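Local structure of fucolectin-related protein (Streptococcus pneumoniae, 2WMF) at residues D181-F186 with P215-A220; E419-A424 with N443-L448. The protein is a family 98 glycoside hydrolase that, through its catalytic module, probably recognises and hydrolyses blood-group carbohydrate antigens of the host. All coordinates share one frame; numbering follows the deposited sequence.

Contact 1. Residues D181-F186 with P215-A220; sequences DHEKWF and PIRDDA
Hydrogen bonding and charge centre on D218, whose carboxylate meets K184 twice. OD2 accepts a nearly straight bond from the backbone N of K184 (2.9 Å, 169°), on its anti side and 32° out of the carboxylate plane. The extended lysine chain passes obliquely over the acid, its CD and CE near CG of D218, until NZ reaches OD1 from above the carboxylate plane at 3.2 Å, a salt bridge; the stronger partner of NZ is E361, with which D218 shares the lysine. Aspartate suits this place because its short arm can accept from a backbone N-H in the first turn of helix 184-192.

Water extends the grip. One molecule joins OE1 of E183, NE of R217 and OD2 of D218, and another links that OD2 to N of W185. E183 OE1 also takes the indole NE1 of W185 at 2.9 Å, in the ring plane.

The remaining contacts set carbon against oxygen. P215 CG lies 3.5 Å from E183 OE2, while H182 CE1 is 3.0 Å from both R217 O and D219 OD1, which lie at the ring edge; the polarised C-H between two ring nitrogens suits an edge facing oxygens.

The contact joins the loops that lead from neighbouring barrel strands 176-180 and 207-212 into helices 184-192 and 219-231.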
loop_
_atom_site.group_PDB
_atom_site.type_symbol
_atom_site.label_atom_id
_atom_site.label_comp_id
_atom_site.label_asym_id
_atom_site.label_seq_id
_atom_site.Cartn_x
_atom_site.Cartn_y
_atom_site.Cartn_z
ATOM N N ASP A 181 2.104 3.713 -10.958
ATOM C CA ASP A 181 1.118 3.777 -12.055
ATOM C C ASP A 181 0.187 2.579 -11.959
ATOM O O ASP A 181 0.302 1.766 -11.030
ATOM C CB ASP A 181 1.815 3.910 -13.435
ATOM C CG ASP A 181 1.482 5.194 -14.138
ATOM O OD1 ASP A 181 0.319 5.644 -13.998
ATOM O OD2 ASP A 181 2.404 5.771 -14.794
ATOM N N HIS A 182 -0.777 2.508 -12.861
ATOM C CA HIS A 182 -1.914 1.622 -12.663
ATOM C C HIS A 182 -2.524 1.190 -13.987
ATOM O O HIS A 182 -2.355 1.877 -15.005
ATOM C CB HIS A 182 -2.969 2.321 -11.801
ATOM C CG HIS A 182 -3.667 1.400 -10.877
ATOM N ND1 HIS A 182 -4.980 1.006 -11.005
ATOM C CD2 HIS A 182 -3.174 0.723 -9.816
ATOM C CE1 HIS A 182 -5.278 0.168 -10.029
ATOM N NE2 HIS A 182 -4.192 -0.034 -9.306
ATOM N N GLU A 183 -3.268 0.086 -13.905
ATOM C CA GLU A 183 -4.085 -0.528 -14.944
ATOM C C GLU A 183 -3.344 -1.566 -15.730
ATOM O O GLU A 183 -2.164 -1.408 -16.019
ATOM C CB GLU A 183 -4.779 0.540 -15.823
ATOM C CG GLU A 183 -5.678 1.511 -14.972
ATOM C CD GLU A 183 -6.495 2.506 -15.803
ATOM O OE1 GLU A 183 -6.808 2.207 -16.973
ATOM O OE2 GLU A 183 -6.870 3.548 -15.252
ATOM N N LYS A 184 -4.057 -2.612 -16.114
ATOM C CA LYS A 184 -3.448 -3.759 -16.778
ATOM C C LYS A 184 -2.850 -3.359 -18.137
ATOM O O LYS A 184 -1.690 -3.636 -18.420
ATOM C CB LYS A 184 -4.469 -4.875 -16.994
ATOM C CG LYS A 184 -5.096 -5.462 -15.694
ATOM C CD LYS A 184 -6.456 -6.115 -15.956
ATOM C CE LYS A 184 -7.257 -6.389 -14.700
ATOM N NZ LYS A 184 -8.765 -6.451 -14.918
ATOM N N TRP A 185 -3.659 -2.742 -19.005
ATOM C CA TRP A 185 -3.183 -2.365 -20.365
ATOM C C TRP A 185 -1.948 -1.452 -20.250
ATOM O O TRP A 185 -1.028 -1.542 -21.066
ATOM C CB TRP A 185 -4.322 -1.678 -21.156
ATOM C CG TRP A 185 -4.603 -0.319 -20.640
ATOM C CD1 TRP A 185 -5.442 0.024 -19.589
ATOM C CD2 TRP A 185 -3.977 0.898 -21.057
ATOM N NE1 TRP A 185 -5.343 1.385 -19.335
ATOM C CE2 TRP A 185 -4.462 1.938 -20.224
ATOM C CE3 TRP A 185 -3.043 1.223 -22.060
ATOM C CZ2 TRP A 185 -4.060 3.250 -20.383
ATOM C CZ3 TRP A 185 -2.628 2.551 -22.189
ATOM C CH2 TRP A 185 -3.111 3.523 -21.340
ATOM N N PHE A 186 -1.930 -0.586 -19.233
ATOM C CA PHE A 186 -0.894 0.415 -19.071
ATOM C C PHE A 186 0.446 -0.278 -18.775
ATOM O O PHE A 186 1.458 -0.062 -19.438
ATOM C CB PHE A 186 -1.256 1.436 -17.968
ATOM C CG PHE A 186 -0.201 2.482 -17.788
ATOM C CD1 PHE A 186 -0.220 3.644 -18.528
ATOM C CD2 PHE A 186 0.869 2.251 -16.934
ATOM C CE1 PHE A 186 0.782 4.592 -18.442
ATOM C CE2 PHE A 186 1.911 3.209 -16.823
ATOM C CZ PHE A 186 1.871 4.377 -17.609
ATOM N N PRO A 215 -7.553 5.345 -9.955
ATOM C CA PRO A 215 -8.588 5.334 -10.998
ATOM C C PRO A 215 -9.656 4.251 -10.864
ATOM O O PRO A 215 -10.463 4.061 -11.789
ATOM C CB PRO A 215 -7.788 5.146 -12.290
ATOM C CG PRO A 215 -6.641 4.237 -11.848
ATOM C CD PRO A 215 -6.289 4.760 -10.479
ATOM N N ILE A 216 -9.678 3.558 -9.714
ATOM C CA ILE A 216 -10.775 2.657 -9.363
ATOM C C ILE A 216 -11.108 1.676 -10.464
ATOM O O ILE A 216 -12.280 1.489 -10.860
ATOM C CB ILE A 216 -12.031 3.401 -8.782
ATOM C CG1 ILE A 216 -12.621 4.436 -9.726
ATOM C CG2 ILE A 216 -11.701 4.038 -7.451
ATOM C CD1 ILE A 216 -14.018 4.873 -9.287
ATOM N N ARG A 217 -10.056 1.027 -10.943
ATOM C CA ARG A 217 -10.148 -0.032 -11.977
ATOM C C ARG A 217 -8.906 -0.911 -11.833
ATOM O O ARG A 217 -7.837 -0.445 -11.379
ATOM C CB ARG A 217 -10.093 0.534 -13.395
ATOM C CG ARG A 217 -11.064 1.558 -13.793
ATOM C CD ARG A 217 -10.708 1.952 -15.245
ATOM N NE ARG A 217 -10.800 0.782 -16.119
ATOM C CZ ARG A 217 -11.937 0.253 -16.570
ATOM N NH1 ARG A 217 -13.123 0.811 -16.274
ATOM N NH2 ARG A 217 -11.885 -0.840 -17.320
ATOM N N ASP A 218 -9.057 -2.167 -12.194
ATOM C CA ASP A 218 -7.933 -3.059 -12.361
ATOM C C ASP A 218 -7.103 -3.256 -11.115
ATOM O O ASP A 218 -5.901 -3.531 -11.224
ATOM C CB ASP A 218 -7.001 -2.575 -13.495
ATOM C CG ASP A 218 -7.599 -2.747 -14.870
ATOM O OD1 ASP A 218 -8.722 -3.298 -15.006
ATOM O OD2 ASP A 218 -6.939 -2.335 -15.858
ATOM N N ASP A 219 -7.696 -3.183 -9.915
ATOM C CA ASP A 219 -6.870 -3.307 -8.693
ATOM C C ASP A 219 -6.177 -4.683 -8.558
ATOM O O ASP A 219 -4.997 -4.761 -8.167
ATOM C CB ASP A 219 -7.664 -2.976 -7.422
ATOM C CG ASP A 219 -7.931 -1.474 -7.264
ATOM O OD1 ASP A 219 -7.487 -0.673 -8.118
ATOM O OD2 ASP A 219 -8.543 -1.095 -6.236
ATOM N N ALA A 220 -6.913 -5.761 -8.857
ATOM C CA ALA A 220 -6.377 -7.135 -8.708
ATOM C C ALA A 220 -5.350 -7.389 -9.846
ATOM O O ALA A 220 -4.192 -7.861 -9.606
ATOM C CB ALA A 220 -7.516 -8.177 -8.718
HETATM O O HOH W 1 -3.615 -2.630 -7.231
HETATM O O HOH W 2 -8.247 -0.164 -17.133
HETATM O O HOH W 3 -6.618 -2.862 -18.553
#

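Contact 2. Residues E419-A424 with N443-L448; sequences EGDGYA and NQQVML
Q444 packs its aliphatic part against the turn D421-G422: CB is 3.3 Å from D421 OD1, and the extended chain carries OE1 to within 3.4 Å of G422 CA. Glutamine suits the place because its chain is long enough to pass the turn and its amide oxygen still accepts from the backbone N of S436.

At Q445 the backbone N bonds D421 OD1 at 2.9 Å, almost along the C-O axis of the carboxylate. With chi1 at 57°, the aspartate CG sits between its own N and carbonyl carbon, which turns OD1 toward the N-H of Q445. Q445 O receives G422 N at 3.2 Å, from above the carbonyl plane, and a weaker bond from D421 N. A water lies close to both Q445 OE1 and D421 OD2, though it has more acceptors around it than protons to give, while NE2 of the glutamine bonds D461.

V446 faces G420 in a non-hydrogen-bonded antiparallel pair. G420 has phi 114° and psi -175°, angles that call for glycine, and its CA lies close against Q445 O. V446 CG1 rests 3.5 Å from G422 CA, an approach allowed by the missing beta carbon.

M447 and E419 form the hydrogen-bonded pair, with M447 N to E419 O at 2.8 Å and E419 N to M447 O at 3.1 Å. The bent methionine chain brings CE beside CG of E419.

L448 ends the run, its CD2 3.7 Å from A424 CB.

The carboxylate acceptor and two close-fitting glycines thus give way to regular pairing at M447, chemistry consistent with an edge strand whose chain turns out of one sheet and into another.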
loop_
_atom_site.group_PDB
_atom_site.type_symbol
_atom_site.label_atom_id
_atom_site.label_comp_id
_atom_site.label_asym_id
_atom_site.label_seq_id
_atom_site.Cartn_x
_atom_site.Cartn_y
_atom_site.Cartn_z
ATOM N N GLU A 419 -12.657 -21.621 6.812
ATOM C CA GLU A 419 -14.088 -21.478 6.608
ATOM C C GLU A 419 -14.542 -20.082 7.020
ATOM O O GLU A 419 -13.908 -19.407 7.842
ATOM C CB GLU A 419 -14.853 -22.518 7.442
ATOM C CG GLU A 419 -14.536 -23.955 7.066
ATOM C CD GLU A 419 -15.074 -24.335 5.699
ATOM O OE1 GLU A 419 -15.985 -23.679 5.186
ATOM O OE2 GLU A 419 -14.572 -25.323 5.114
ATOM N N GLY A 420 -15.668 -19.656 6.461
ATOM C CA GLY A 420 -16.240 -18.343 6.750
ATOM C C GLY A 420 -16.234 -17.436 5.532
ATOM O O GLY A 420 -15.954 -17.859 4.422
ATOM N N ASP A 421 -16.653 -16.193 5.763
ATOM C CA ASP A 421 -16.794 -15.194 4.710
ATOM C C ASP A 421 -15.814 -14.012 4.796
ATOM O O ASP A 421 -15.907 -13.138 3.936
ATOM C CB ASP A 421 -18.231 -14.661 4.580
ATOM C CG ASP A 421 -18.804 -14.045 5.864
ATOM O OD1 ASP A 421 -18.100 -13.937 6.890
ATOM O OD2 ASP A 421 -20.022 -13.646 5.830
ATOM N N GLY A 422 -14.923 -13.994 5.797
ATOM C CA GLY A 422 -13.831 -13.029 5.871
ATOM C C GLY A 422 -12.705 -13.345 4.906
ATOM O O GLY A 422 -12.672 -14.424 4.255
ATOM N N TYR A 423 -11.752 -12.415 4.840
ATOM C CA TYR A 423 -10.515 -12.593 4.092
ATOM C C TYR A 423 -9.475 -13.182 5.048
ATOM O O TYR A 423 -9.215 -12.628 6.127
ATOM C CB TYR A 423 -10.003 -11.277 3.552
ATOM C CG TYR A 423 -8.586 -11.336 3.028
ATOM C CD1 TYR A 423 -8.300 -11.751 1.731
ATOM C CD2 TYR A 423 -7.524 -10.990 3.849
ATOM C CE1 TYR A 423 -6.997 -11.779 1.221
ATOM C CE2 TYR A 423 -6.201 -11.020 3.380
ATOM C CZ TYR A 423 -5.937 -11.441 2.058
ATOM O OH TYR A 423 -4.613 -11.430 1.616
ATOM N N ALA A 424 -8.884 -14.300 4.653
ATOM C CA ALA A 424 -7.722 -14.857 5.377
ATOM C C ALA A 424 -6.730 -15.470 4.405
ATOM O O ALA A 424 -7.115 -16.151 3.459
ATOM C CB ALA A 424 -8.124 -15.887 6.450
ATOM N N ASN A 443 -20.558 -7.482 9.526
ATOM C CA ASN A 443 -19.460 -8.283 10.085
ATOM C C ASN A 443 -19.171 -9.506 9.247
ATOM O O ASN A 443 -20.033 -9.995 8.525
ATOM C CB ASN A 443 -19.799 -8.782 11.496
ATOM C CG ASN A 443 -19.648 -7.710 12.572
ATOM O OD1 ASN A 443 -19.766 -6.509 12.307
ATOM N ND2 ASN A 443 -19.330 -8.161 13.815
ATOM N N GLN A 444 -17.925 -9.991 9.347
ATOM C CA GLN A 444 -17.516 -11.246 8.733
ATOM C C GLN A 444 -16.846 -12.122 9.774
ATOM O O GLN A 444 -16.258 -11.631 10.748
ATOM C CB GLN A 444 -16.621 -11.007 7.519
ATOM C CG GLN A 444 -17.316 -10.254 6.396
ATOM C CD GLN A 444 -16.389 -9.911 5.211
ATOM O OE1 GLN A 444 -15.164 -9.939 5.347
ATOM N NE2 GLN A 444 -16.981 -9.537 4.066
ATOM N N GLN A 445 -16.890 -13.421 9.502
ATOM C CA GLN A 445 -16.326 -14.413 10.395
ATOM C C GLN A 445 -15.366 -15.314 9.627
ATOM O O GLN A 445 -15.560 -15.587 8.443
ATOM C CB GLN A 445 -17.426 -15.264 11.051
ATOM C CG GLN A 445 -18.450 -14.471 11.845
ATOM C CD GLN A 445 -19.470 -13.727 10.989
ATOM O OE1 GLN A 445 -19.996 -14.276 10.022
ATOM N NE2 GLN A 445 -19.805 -12.480 11.393
ATOM N N VAL A 446 -14.313 -15.745 10.340
ATOM C CA VAL A 446 -13.442 -16.776 9.864
ATOM C C VAL A 446 -13.239 -17.801 10.959
ATOM O O VAL A 446 -13.196 -17.466 12.148
ATOM C CB VAL A 446 -12.077 -16.220 9.359
ATOM C CG1 VAL A 446 -12.284 -15.263 8.138
ATOM C CG2 VAL A 446 -11.241 -15.538 10.421
ATOM N N MET A 447 -13.109 -19.042 10.505
ATOM C CA MET A 447 -12.668 -20.168 11.351
ATOM C C MET A 447 -11.403 -20.693 10.699
ATOM O O MET A 447 -11.431 -21.180 9.582
ATOM C CB MET A 447 -13.732 -21.271 11.408
ATOM C CG MET A 447 -13.394 -22.343 12.403
ATOM S SD MET A 447 -12.124 -23.535 11.967
ATOM C CE MET A 447 -12.606 -24.206 10.338
ATOM N N LEU A 448 -10.300 -20.541 11.434
ATOM C CA LEU A 448 -8.958 -20.813 10.970
ATOM C C LEU A 448 -8.365 -22.056 11.648
ATOM O O LEU A 448 -8.025 -22.034 12.833
ATOM C CB LEU A 448 -8.088 -19.606 11.298
ATOM C CG LEU A 448 -8.531 -18.207 10.892
ATOM C CD1 LEU A 448 -7.574 -17.116 11.410
ATOM C CD2 LEU A 448 -8.739 -18.109 9.380
HETATM O O HOH W 4 -20.977 -12.768 8.046
#

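In the fold
The two contacts lie in different parts of the chain, the glycoside hydrolase family 98 barrel and the C-terminal beta region, and share no element; their centres are 27 Å apart, and their nearest atoms about 11 Å. Contact 1 joins two loop-to-helix junctions of the parallel barrel, whereas contact 2 belongs to antiparallel sheets, at the end strand 419-420 of one of them. Both are partly buried. In contact 1 buried residues carry much of the touching surface, around a charged pair; contact 2 grades from exposed E419, G420 and D421 to the apolar layer beneath. An aspartate accepts a backbone N-H in each, but contact 1 relies on side chains and water, contact 2 chiefly on main-chain pairing.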